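Local coordinates for putative serine phosphatase (PDB 6K4E), which probably removes phosphate from phosphothreonine in a partner protein, as a magnesium-binding PP2C-type phosphatase of a pathway that controls biofilm formation in Pseudomonas aeruginosa, at residues Ile84-Arg89 and Asp95-Arg100; Ser75-Glu80 and Tyr99-Asp104; Ala258-Asp263 and Glu274-Thr279; Arg183-Ala188 and Trp231-Ser236. All blocks are in the same frame, centred on the assembly; numbering follows the deposited sequence.

Interaction 1. Residues Ile84-Arg89 and Asp95-Arg100; sequences ILWKPR and DFYVYR
Trp86 NE1 donates a hydrogen bond of 3.0 Å to the backbone carbonyl oxygen Asp95 O, nearly straight with an N-H...O angle of 168°. The oxygen lies in the plane of the indole, but the donor stands above the carbonyl plane. With CG anti to the backbone N (chi1 -176°), the indole of Trp86 stretches from its own strand to the backbone of the other. Its five-membered ring also receives an edge of Tyr97 in an offset edge-to-face pair, the planes turned 67° apart, with CE1 of Tyr97 3.6 Å from CD1 of Trp86. Strands 82-87 and 95-101 border different sheets of the PP2C beta sandwich, so this bond and the packed rings bridge the two layers rather than extend one; the axes of the two short strand segments approach to 8.3 Å. On a face of the Tyr97 ring sits Ile84, whose CD1 lies 3.5 Å from the ring centroid, almost on the normal, in a CH-pi contact. The phenol end, Tyr97 OH, is hydrogen-bonded to Asp71. The side chain of Asp95 lies about 4 Å from a bound magnesium ion, and its OD2 is hydrogen-bonded to both Thr294 and Thr237.

Interaction 2. Residues Ser75-Glu80 and Tyr99-Asp104; sequences SATLGE and YREQAD
The Tyr99 ring meets helix 71-77 and the turn after it obliquely: neither Thr77 OG1 nor Leu78 CD1 lies squarely over a face or at an edge. One face carries the backbone N of Glu101, 4.0 Å above the plane and displaced toward the rim. Tyr99 extends away from its own N, chi1 175°, which carries the ring out from strand 95-101, and the phenol end meets Thr77 coming from the opposite direction. There Tyr99 OH donates a short hydrogen bond of 2.6 Å to Thr77 OG1. Leu78 flanks the same phenol, its CG 3.9 Å from Tyr99 OH and its CD1 4.1 Å from Tyr99 CE1. On Thr77 the methyl branch serves a different neighbour: CG2 packs against the carboxylate of Glu101, 3.5 Å from OE1, a van der Waals contact with a charged group. Gly79, whose phi is positive at 56°, is the first residue after the helix to leave helical phi/psi, and the chain turns there toward strand 82-87. The contact thus seats the C-terminal end of a short helix on the border strand of one sheet of the sandwich. Thr77 OG1 is also hydrogen-bonded to Gln73 O in the preceding helical turn. Accepting from the tyrosine while bonded to that carbonyl, the threonine hydroxyl links the buried phenol to the helix backbone, and the short phenol bond is consistent with some cooperativity along this chain.

Interaction 3. Residues Ala258-Asp263 and Glu274-Thr279; sequences ADMLRD and EAFVAT
Met260 runs from its helix toward Phe276 with CB directed at the facing helix and the chain fully extended as far as the sulfur. CG passes 3.7 Å from Phe276 CD1; SD follows, 3.6 Å from that same carbon CD1. Here the chain bends (chi3 67°), folding the terminal CE over the ring: the methyl lies 3.8 Å from the Phe276 centroid and 11° off its normal, a CH-pi contact. The sulfur stands more obliquely to the ring, in a Met-aromatic contact, and it also lies 3.8 Å from Thr279 CG2. Leu261 approaches the far end of the ring at about a right angle, with CD2 3.6 Å from Phe276 CZ, neither over a face nor at an edge. The contact joins helices 254-264 and 269-284, which follow each other in the chain and run roughly antiparallel here, 148° between their directions, the axes of these short segments approaching to 11.1 Å. Further aromatic rings, those of His264 and Phe83, meet Phe276 at steep angles. Thr279 turns its hydroxyl back into its own helix, where OG1 donates to Ala275 O, leaving the methyl to face the sulfur. No hydrogen bond or salt bridge crosses between the two segments; their cohesion rests on dispersion and on the polarisable sulfur and methyl of Met260 against the aromatic ring.

Interaction 4. Residues Arg183-Ala188 and Trp231-Ser236; sequences RQLAFA and WTFYLS
Leu185 and Phe233 point at each other from opposite directions, the leucine reaching from strand 184-190 and the phenylalanine from strand 231-236. Leu185 CD1 settles over a face of the Phe233 ring, 3.8 Å from the centroid and 18° off the normal, a CH-pi contact. The methyl is displaced toward the rim, and Phe233 CE2 is its nearest ring atom at 3.7 Å. Torsions account for the meeting: Leu185 holds its branch point opposite its own N (chi1 -175°), while in Phe233 chi1 brings the ring out to the leucine, and the second torsion, near perpendicular, turns a face to CD1. Two residues further along each strand a second leucine-phenylalanine pair follows, with the roles exchanged, but as plain apolar packing. Phe187 now comes from strand 184-190, and its CE1 lies 4.2 Å from Leu235 CD2, which approaches the ring obliquely. This second pair is looser than the first by half an ångström at closest approach. Both pairs have CA atoms 10.5 Å apart, and no hydrogen bond crosses between the segments, which fits facing sheets rather than neighbouring strands. From the side of strand 194-197, Leu194 touches Leu185 and Phe187, while Ala196 touches Phe233. Phe298 of strand 293-300 adds a ring at a shallow angle of about 15° to that of Phe233. Alternate residues bring leucine and phenylalanine side chains into the space between the sheets, Leu235 by its tip, with all four contacting residues buried, the interlayer packing characteristic of the central beta sandwich of PP2C-type phosphatases.

How the interactions relate
From the N terminus, helix 71-77 leads into strand 82-87, and both are met again by strand 95-101. Interaction 1 closes a short loop of five residues between its segments; interaction 2 starts earlier and ends on the same strand, so its longer loop encloses that of interaction 1, with Tyr99 and Arg100 common to both. Interaction 4 follows, spanning 42 intervening residues and joining the two sheets a second time, its centre about 16 Å from that of interaction 1. Interaction 3 comes last, between consecutive helices. It packs on the sandwich, Phe276 and Leu261 touching Tyr234 of interaction 4, while Val277 reaches Leu85 of interaction 1.

Interaction 1. Residues Ile84-Arg89 and Asp95-Arg100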
# COMPACT_ATOMS: atom_id res chain seq x y z
N ILE B 84 -21.14 -8.60 -4.98
CA ILE B 84 -19.70 -8.49 -5.19
C ILE B 84 -19.16 -9.80 -5.66
O ILE B 84 -19.48 -10.85 -5.10
CB ILE B 84 -18.93 -7.93 -3.94
CG1 ILE B 84 -17.42 -7.81 -4.21
CG2 ILE B 84 -19.20 -8.69 -2.67
CD1 ILE B 84 -17.04 -6.84 -5.38
N LEU B 85 -18.38 -9.74 -6.70
CA LEU B 85 -17.67 -10.90 -7.24
C LEU B 85 -16.21 -10.48 -7.18
O LEU B 85 -15.83 -9.51 -7.83
CB LEU B 85 -18.12 -11.18 -8.69
CG LEU B 85 -18.00 -12.63 -9.20
CD1 LEU B 85 -18.52 -12.74 -10.64
CD2 LEU B 85 -16.54 -13.14 -9.16
N TRP B 86 -15.41 -11.11 -6.32
CA TRP B 86 -14.01 -10.69 -6.20
C TRP B 86 -13.14 -11.90 -6.09
O TRP B 86 -13.17 -12.56 -5.06
CB TRP B 86 -13.83 -9.76 -4.99
CG TRP B 86 -12.43 -9.22 -4.86
CD1 TRP B 86 -11.85 -8.24 -5.60
CD2 TRP B 86 -11.45 -9.64 -3.90
NE1 TRP B 86 -10.56 -8.01 -5.17
CE2 TRP B 86 -10.29 -8.84 -4.11
CE3 TRP B 86 -11.43 -10.58 -2.86
CZ2 TRP B 86 -9.16 -8.95 -3.29
CZ3 TRP B 86 -10.29 -10.71 -2.08
CH2 TRP B 86 -9.17 -9.90 -2.31
N LYS B 87 -12.41 -12.23 -7.16
CA LYS B 87 -11.60 -13.42 -7.17
C LYS B 87 -10.22 -13.11 -7.73
O LYS B 87 -10.06 -13.11 -8.96
CB LYS B 87 -12.31 -14.56 -7.98
CG LYS B 87 -11.54 -15.89 -8.18
CD LYS B 87 -11.29 -16.73 -6.91
CE LYS B 87 -10.38 -17.91 -7.19
NZ LYS B 87 -8.95 -17.51 -7.31
N PRO B 88 -9.20 -12.90 -6.85
CA PRO B 88 -7.84 -12.65 -7.35
C PRO B 88 -7.32 -13.89 -8.04
O PRO B 88 -7.72 -15.02 -7.69
CB PRO B 88 -7.04 -12.36 -6.06
CG PRO B 88 -8.04 -12.00 -5.06
CD PRO B 88 -9.20 -12.88 -5.37
N ARG B 89 -6.44 -13.70 -9.03
CA ARG B 89 -5.84 -14.82 -9.77
C ARG B 89 -4.98 -15.62 -8.79
O ARG B 89 -5.11 -16.84 -8.70
CB ARG B 89 -5.03 -14.31 -10.95
CG ARG B 89 -4.59 -15.41 -11.90
CD ARG B 89 -3.65 -14.85 -12.95
NE ARG B 89 -2.28 -15.25 -12.70
CZ ARG B 89 -1.33 -15.28 -13.63
NH1 ARG B 89 -1.60 -14.93 -14.88
NH2 ARG B 89 -0.10 -15.67 -13.32
N ASP B 95 -6.69 -6.03 -8.14
CA ASP B 95 -8.04 -5.52 -8.25
C ASP B 95 -8.60 -5.25 -6.89
O ASP B 95 -8.45 -6.08 -5.98
CB ASP B 95 -8.95 -6.58 -8.89
CG ASP B 95 -9.09 -6.64 -10.40
OD1 ASP B 95 -8.17 -6.18 -11.11
OD2 ASP B 95 -10.06 -7.28 -10.87
N PHE B 96 -9.37 -4.17 -6.78
CA PHE B 96 -10.11 -3.87 -5.55
C PHE B 96 -11.33 -3.02 -5.89
O PHE B 96 -11.62 -2.78 -7.05
CB PHE B 96 -9.23 -3.31 -4.40
CG PHE B 96 -8.81 -1.86 -4.51
CD1 PHE B 96 -7.85 -1.46 -5.43
CD2 PHE B 96 -9.39 -0.88 -3.69
CE1 PHE B 96 -7.45 -0.12 -5.51
CE2 PHE B 96 -9.03 0.47 -3.82
CZ PHE B 96 -8.05 0.84 -4.70
N TYR B 97 -12.08 -2.64 -4.89
CA TYR B 97 -13.30 -1.87 -5.08
C TYR B 97 -13.49 -0.95 -3.90
O TYR B 97 -12.94 -1.18 -2.81
CB TYR B 97 -14.52 -2.78 -5.27
CG TYR B 97 -14.63 -3.91 -4.28
CD1 TYR B 97 -13.91 -5.09 -4.46
CD2 TYR B 97 -15.54 -3.86 -3.23
CE1 TYR B 97 -14.04 -6.16 -3.58
CE2 TYR B 97 -15.69 -4.94 -2.34
CZ TYR B 97 -14.92 -6.08 -2.52
OH TYR B 97 -15.06 -7.16 -1.71
N VAL B 98 -14.21 0.13 -4.15
CA VAL B 98 -14.44 1.16 -3.16
C VAL B 98 -15.94 1.36 -3.00
O VAL B 98 -16.72 1.00 -3.87
CB VAL B 98 -13.70 2.49 -3.53
CG1 VAL B 98 -12.18 2.32 -3.44
CG2 VAL B 98 -14.09 3.01 -4.92
N TYR B 99 -16.32 1.98 -1.91
CA TYR B 99 -17.71 2.30 -1.60
C TYR B 99 -17.67 3.33 -0.49
O TYR B 99 -16.88 3.19 0.44
CB TYR B 99 -18.47 1.07 -1.11
CG TYR B 99 -19.88 1.41 -0.67
CD1 TYR B 99 -20.85 1.79 -1.59
CD2 TYR B 99 -20.25 1.31 0.67
CE1 TYR B 99 -22.14 2.10 -1.19
CE2 TYR B 99 -21.54 1.62 1.08
CZ TYR B 99 -22.49 2.01 0.14
OH TYR B 99 -23.77 2.33 0.50
N ARG B 100 -18.50 4.36 -0.61
CA ARG B 100 -18.66 5.43 0.37
C ARG B 100 -20.12 5.89 0.39
O ARG B 100 -20.57 6.55 -0.54
CB ARG B 100 -17.71 6.59 0.04
CG ARG B 100 -17.78 7.78 1.02
CD ARG B 100 -17.18 7.48 2.39
NE ARG B 100 -15.74 7.25 2.30
CZ ARG B 100 -14.80 8.16 2.54
NH1 ARG B 100 -15.13 9.37 2.96
NH2 ARG B 100 -13.53 7.86 2.35

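Interaction 2. Residues Ser75-Glu80 and Tyr99-Asp104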
# COMPACT_ATOMS: atom_id res chain seq x y z
N SER B 75 -22.90 -4.42 2.53
CA SER B 75 -23.95 -5.30 3.04
C SER B 75 -24.93 -4.59 3.96
O SER B 75 -26.14 -4.82 3.85
CB SER B 75 -23.34 -6.50 3.77
OG SER B 75 -22.77 -7.40 2.84
N ALA B 76 -24.42 -3.73 4.84
CA ALA B 76 -25.22 -3.01 5.81
C ALA B 76 -26.07 -1.90 5.18
O ALA B 76 -27.15 -1.62 5.69
CB ALA B 76 -24.32 -2.42 6.89
N THR B 77 -25.61 -1.28 4.09
CA THR B 77 -26.31 -0.16 3.47
C THR B 77 -27.10 -0.51 2.19
O THR B 77 -28.22 -0.03 2.03
CB THR B 77 -25.34 0.98 3.22
OG1 THR B 77 -24.36 0.53 2.27
CG2 THR B 77 -24.66 1.45 4.50
N LEU B 78 -26.51 -1.31 1.29
CA LEU B 78 -27.19 -1.69 0.04
C LEU B 78 -27.95 -3.03 0.15
O LEU B 78 -28.92 -3.23 -0.57
CB LEU B 78 -26.22 -1.71 -1.14
CG LEU B 78 -25.68 -0.34 -1.60
CD1 LEU B 78 -24.84 -0.49 -2.85
CD2 LEU B 78 -26.81 0.65 -1.85
N GLY B 79 -27.52 -3.90 1.07
CA GLY B 79 -28.14 -5.20 1.26
C GLY B 79 -28.15 -5.97 -0.04
O GLY B 79 -27.11 -6.09 -0.70
N GLU B 80 -29.34 -6.41 -0.44
CA GLU B 80 -29.52 -7.16 -1.68
C GLU B 80 -29.62 -6.26 -2.91
O GLU B 80 -29.84 -6.76 -4.00
CB GLU B 80 -30.70 -8.14 -1.58
CG GLU B 80 -30.43 -9.28 -0.61
CD GLU B 80 -31.36 -10.48 -0.66
OE1 GLU B 80 -32.33 -10.46 -1.45
OE2 GLU B 80 -31.09 -11.46 0.07
N TYR B 99 -16.32 1.98 -1.91
CA TYR B 99 -17.71 2.30 -1.60
C TYR B 99 -17.67 3.33 -0.49
O TYR B 99 -16.88 3.19 0.44
CB TYR B 99 -18.47 1.07 -1.11
CG TYR B 99 -19.88 1.41 -0.67
CD1 TYR B 99 -20.85 1.79 -1.59
CD2 TYR B 99 -20.25 1.31 0.67
CE1 TYR B 99 -22.14 2.10 -1.19
CE2 TYR B 99 -21.54 1.62 1.08
CZ TYR B 99 -22.49 2.01 0.14
OH TYR B 99 -23.77 2.33 0.50
N ARG B 100 -18.50 4.36 -0.61
CA ARG B 100 -18.66 5.43 0.37
C ARG B 100 -20.12 5.89 0.39
O ARG B 100 -20.57 6.55 -0.54
CB ARG B 100 -17.71 6.59 0.04
CG ARG B 100 -17.78 7.78 1.02
CD ARG B 100 -17.18 7.48 2.39
NE ARG B 100 -15.74 7.25 2.30
CZ ARG B 100 -14.80 8.16 2.54
NH1 ARG B 100 -15.13 9.37 2.96
NH2 ARG B 100 -13.53 7.86 2.35
N GLU B 101 -20.84 5.53 1.45
CA GLU B 101 -22.23 5.93 1.63
C GLU B 101 -22.35 7.38 2.10
O GLU B 101 -21.64 7.80 3.00
CB GLU B 101 -22.93 5.02 2.64
CG GLU B 101 -24.45 5.19 2.65
CD GLU B 101 -25.17 5.00 3.97
OE1 GLU B 101 -24.51 4.92 5.03
OE2 GLU B 101 -26.43 4.95 3.94
N GLN B 102 -23.29 8.12 1.50
CA GLN B 102 -23.64 9.47 1.92
C GLN B 102 -25.13 9.46 2.25
O GLN B 102 -25.80 8.47 2.01
CB GLN B 102 -23.32 10.49 0.82
CG GLN B 102 -21.83 10.64 0.51
CD GLN B 102 -20.99 11.26 1.62
OE1 GLN B 102 -19.77 11.13 1.60
NE2 GLN B 102 -21.58 11.97 2.60
N ALA B 103 -25.65 10.55 2.80
CA ALA B 103 -27.08 10.61 3.13
C ALA B 103 -27.96 10.67 1.86
O ALA B 103 -29.03 10.04 1.81
CB ALA B 103 -27.35 11.82 4.01
N ASP B 104 -27.47 11.39 0.83
CA ASP B 104 -28.14 11.67 -0.43
C ASP B 104 -27.82 10.69 -1.58
O ASP B 104 -28.44 10.80 -2.64
CB ASP B 104 -27.83 13.12 -0.86
CG ASP B 104 -26.37 13.41 -1.14
OD1 ASP B 104 -25.50 12.91 -0.38
OD2 ASP B 104 -26.10 14.20 -2.06

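Interaction 3. Residues Ala258-Asp263 and Glu274-Thr279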
# COMPACT_ATOMS: atom_id res chain seq x y z
N ALA B 258 -22.47 -8.60 -22.25
CA ALA B 258 -23.69 -7.79 -22.40
C ALA B 258 -24.95 -8.68 -22.42
O ALA B 258 -25.95 -8.33 -21.79
CB ALA B 258 -23.61 -6.95 -23.65
N ASP B 259 -24.90 -9.83 -23.13
CA ASP B 259 -26.00 -10.78 -23.18
C ASP B 259 -26.30 -11.38 -21.82
O ASP B 259 -27.47 -11.45 -21.44
CB ASP B 259 -25.76 -11.88 -24.22
CG ASP B 259 -25.85 -11.43 -25.67
OD1 ASP B 259 -26.23 -10.25 -25.91
OD2 ASP B 259 -25.52 -12.24 -26.56
N MET B 260 -25.24 -11.80 -21.09
CA MET B 260 -25.34 -12.35 -19.74
C MET B 260 -26.05 -11.33 -18.80
O MET B 260 -26.99 -11.71 -18.09
CB MET B 260 -23.95 -12.69 -19.18
CG MET B 260 -23.98 -13.37 -17.81
SD MET B 260 -22.32 -13.64 -17.09
CE MET B 260 -21.78 -11.88 -16.78
N LEU B 261 -25.60 -10.05 -18.84
CA LEU B 261 -26.17 -8.96 -18.04
C LEU B 261 -27.63 -8.76 -18.34
O LEU B 261 -28.42 -8.73 -17.41
CB LEU B 261 -25.42 -7.62 -18.25
CG LEU B 261 -23.94 -7.56 -17.93
CD1 LEU B 261 -23.44 -6.12 -17.99
CD2 LEU B 261 -23.60 -8.23 -16.57
N ARG B 262 -28.02 -8.61 -19.63
CA ARG B 262 -29.40 -8.44 -20.07
C ARG B 262 -30.25 -9.61 -19.61
O ARG B 262 -31.35 -9.41 -19.09
CB ARG B 262 -29.48 -8.34 -21.60
CG ARG B 262 -30.92 -8.11 -22.13
CD ARG B 262 -31.05 -8.37 -23.63
NE ARG B 262 -30.76 -9.77 -23.96
CZ ARG B 262 -29.70 -10.19 -24.64
NH1 ARG B 262 -28.82 -9.32 -25.13
NH2 ARG B 262 -29.52 -11.49 -24.86
N ASP B 263 -29.73 -10.82 -19.78
CA ASP B 263 -30.44 -12.03 -19.36
C ASP B 263 -30.76 -12.09 -17.87
O ASP B 263 -31.78 -12.64 -17.50
CB ASP B 263 -29.65 -13.28 -19.77
CG ASP B 263 -30.25 -13.95 -20.98
OD1 ASP B 263 -30.03 -13.45 -22.11
OD2 ASP B 263 -30.99 -14.94 -20.79
N GLU B 274 -24.54 -15.54 -8.29
CA GLU B 274 -24.40 -16.99 -8.45
C GLU B 274 -24.40 -17.42 -9.91
O GLU B 274 -23.52 -18.20 -10.31
CB GLU B 274 -25.53 -17.75 -7.71
CG GLU B 274 -25.29 -19.25 -7.53
CD GLU B 274 -25.84 -20.23 -8.57
OE1 GLU B 274 -26.57 -19.80 -9.49
OE2 GLU B 274 -25.54 -21.44 -8.45
N ALA B 275 -25.36 -16.90 -10.73
CA ALA B 275 -25.43 -17.23 -12.15
C ALA B 275 -24.18 -16.80 -12.89
O ALA B 275 -23.74 -17.55 -13.75
CB ALA B 275 -26.67 -16.63 -12.80
N PHE B 276 -23.62 -15.61 -12.57
CA PHE B 276 -22.44 -15.08 -13.22
C PHE B 276 -21.21 -15.96 -12.92
O PHE B 276 -20.49 -16.32 -13.85
CB PHE B 276 -22.21 -13.62 -12.86
CG PHE B 276 -23.23 -12.60 -13.35
CD1 PHE B 276 -24.32 -12.99 -14.14
CD2 PHE B 276 -23.03 -11.24 -13.13
CE1 PHE B 276 -25.22 -12.03 -14.64
CE2 PHE B 276 -23.95 -10.29 -13.60
CZ PHE B 276 -25.04 -10.69 -14.34
N VAL B 277 -21.04 -16.38 -11.64
CA VAL B 277 -19.96 -17.30 -11.22
C VAL B 277 -20.11 -18.66 -11.94
O VAL B 277 -19.15 -19.13 -12.54
CB VAL B 277 -19.89 -17.45 -9.67
CG1 VAL B 277 -19.06 -18.65 -9.24
CG2 VAL B 277 -19.36 -16.18 -9.02
N ALA B 278 -21.32 -19.26 -11.90
CA ALA B 278 -21.58 -20.52 -12.60
C ALA B 278 -21.40 -20.41 -14.16
O ALA B 278 -20.95 -21.37 -14.77
CB ALA B 278 -22.96 -21.04 -12.26
N THR B 279 -21.71 -19.24 -14.77
CA THR B 279 -21.55 -18.98 -16.22
C THR B 279 -20.06 -18.96 -16.60
O THR B 279 -19.70 -19.51 -17.64
CB THR B 279 -22.31 -17.70 -16.65
OG1 THR B 279 -23.71 -17.90 -16.43
CG2 THR B 279 -22.08 -17.31 -18.12

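Interaction 4. Residues Arg183-Ala188 and Trp231-Ser236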
# COMPACT_ATOMS: atom_id res chain seq x y z
N ARG B 183 -32.05 11.80 -8.37
CA ARG B 183 -32.27 10.71 -9.31
C ARG B 183 -31.39 10.82 -10.55
O ARG B 183 -31.89 10.94 -11.67
CB ARG B 183 -33.77 10.55 -9.66
CG ARG B 183 -34.33 9.25 -9.12
CD ARG B 183 -35.41 9.46 -8.09
NE ARG B 183 -36.47 8.46 -8.26
CZ ARG B 183 -37.37 8.16 -7.33
NH1 ARG B 183 -37.36 8.78 -6.16
NH2 ARG B 183 -38.30 7.23 -7.57
N GLN B 184 -30.05 10.84 -10.34
CA GLN B 184 -29.11 10.88 -11.45
C GLN B 184 -27.78 10.30 -11.03
O GLN B 184 -27.44 10.29 -9.85
CB GLN B 184 -29.01 12.25 -12.17
CG GLN B 184 -28.15 13.34 -11.57
CD GLN B 184 -27.94 14.42 -12.62
OE1 GLN B 184 -26.82 14.81 -12.94
NE2 GLN B 184 -29.02 14.90 -13.21
N LEU B 185 -27.09 9.74 -11.99
CA LEU B 185 -25.83 9.04 -11.79
C LEU B 185 -24.72 9.76 -12.52
O LEU B 185 -24.93 10.25 -13.63
CB LEU B 185 -26.05 7.64 -12.39
CG LEU B 185 -25.00 6.58 -12.26
CD1 LEU B 185 -25.66 5.22 -12.02
CD2 LEU B 185 -24.13 6.52 -13.52
N ALA B 186 -23.52 9.84 -11.90
CA ALA B 186 -22.37 10.43 -12.56
C ALA B 186 -21.32 9.34 -12.63
O ALA B 186 -21.06 8.70 -11.63
CB ALA B 186 -21.85 11.63 -11.77
N PHE B 187 -20.77 9.09 -13.81
CA PHE B 187 -19.75 8.06 -13.99
C PHE B 187 -18.50 8.63 -14.66
O PHE B 187 -18.61 9.42 -15.59
CB PHE B 187 -20.30 6.86 -14.83
CG PHE B 187 -19.22 5.95 -15.41
CD1 PHE B 187 -18.47 5.12 -14.58
CD2 PHE B 187 -18.91 5.98 -16.76
CE1 PHE B 187 -17.43 4.33 -15.10
CE2 PHE B 187 -17.89 5.19 -17.28
CZ PHE B 187 -17.18 4.36 -16.45
N ALA B 188 -17.33 8.21 -14.20
CA ALA B 188 -16.06 8.58 -14.84
C ALA B 188 -15.16 7.37 -14.76
O ALA B 188 -15.06 6.76 -13.71
CB ALA B 188 -15.42 9.78 -14.17
N TRP B 231 -33.34 -0.68 -13.04
CA TRP B 231 -32.04 -0.79 -13.69
C TRP B 231 -30.99 -1.34 -12.76
O TRP B 231 -30.85 -0.88 -11.61
CB TRP B 231 -31.59 0.59 -14.27
CG TRP B 231 -32.34 0.97 -15.51
CD1 TRP B 231 -33.62 1.44 -15.58
CD2 TRP B 231 -31.87 0.85 -16.85
NE1 TRP B 231 -33.97 1.63 -16.89
CE2 TRP B 231 -32.91 1.29 -17.70
CE3 TRP B 231 -30.66 0.41 -17.44
CZ2 TRP B 231 -32.78 1.31 -19.09
CZ3 TRP B 231 -30.53 0.42 -18.82
CH2 TRP B 231 -31.58 0.86 -19.63
N THR B 232 -30.20 -2.30 -13.27
CA THR B 232 -29.07 -2.88 -12.54
C THR B 232 -27.82 -2.36 -13.24
O THR B 232 -27.80 -2.29 -14.47
CB THR B 232 -29.16 -4.43 -12.46
OG1 THR B 232 -30.45 -4.79 -11.99
CG2 THR B 232 -28.15 -5.00 -11.50
N PHE B 233 -26.83 -1.94 -12.46
CA PHE B 233 -25.58 -1.37 -12.93
C PHE B 233 -24.47 -2.33 -12.60
O PHE B 233 -24.61 -3.11 -11.67
CB PHE B 233 -25.31 0.02 -12.31
CG PHE B 233 -26.35 1.05 -12.69
CD1 PHE B 233 -27.52 1.20 -11.94
CD2 PHE B 233 -26.20 1.82 -13.83
CE1 PHE B 233 -28.50 2.10 -12.32
CE2 PHE B 233 -27.20 2.74 -14.22
CZ PHE B 233 -28.33 2.88 -13.44
N TYR B 234 -23.42 -2.35 -13.45
CA TYR B 234 -22.34 -3.31 -13.31
C TYR B 234 -21.04 -2.67 -13.61
O TYR B 234 -20.86 -2.08 -14.67
CB TYR B 234 -22.51 -4.49 -14.30
CG TYR B 234 -23.84 -5.18 -14.21
CD1 TYR B 234 -24.94 -4.72 -14.94
CD2 TYR B 234 -24.02 -6.31 -13.40
CE1 TYR B 234 -26.17 -5.36 -14.87
CE2 TYR B 234 -25.26 -6.93 -13.29
CZ TYR B 234 -26.32 -6.46 -14.05
OH TYR B 234 -27.52 -7.08 -13.96
N LEU B 235 -20.11 -2.82 -12.67
CA LEU B 235 -18.76 -2.30 -12.77
C LEU B 235 -17.86 -3.50 -12.74
O LEU B 235 -17.74 -4.12 -11.69
CB LEU B 235 -18.46 -1.35 -11.59
CG LEU B 235 -18.99 0.07 -11.74
CD1 LEU B 235 -18.85 0.85 -10.43
CD2 LEU B 235 -18.28 0.84 -12.87
N SER B 236 -17.24 -3.84 -13.86
CA SER B 236 -16.35 -4.99 -13.90
C SER B 236 -14.98 -4.59 -14.41
O SER B 236 -14.89 -3.78 -15.32
CB SER B 236 -16.94 -6.08 -14.80
OG SER B 236 -15.99 -7.10 -15.07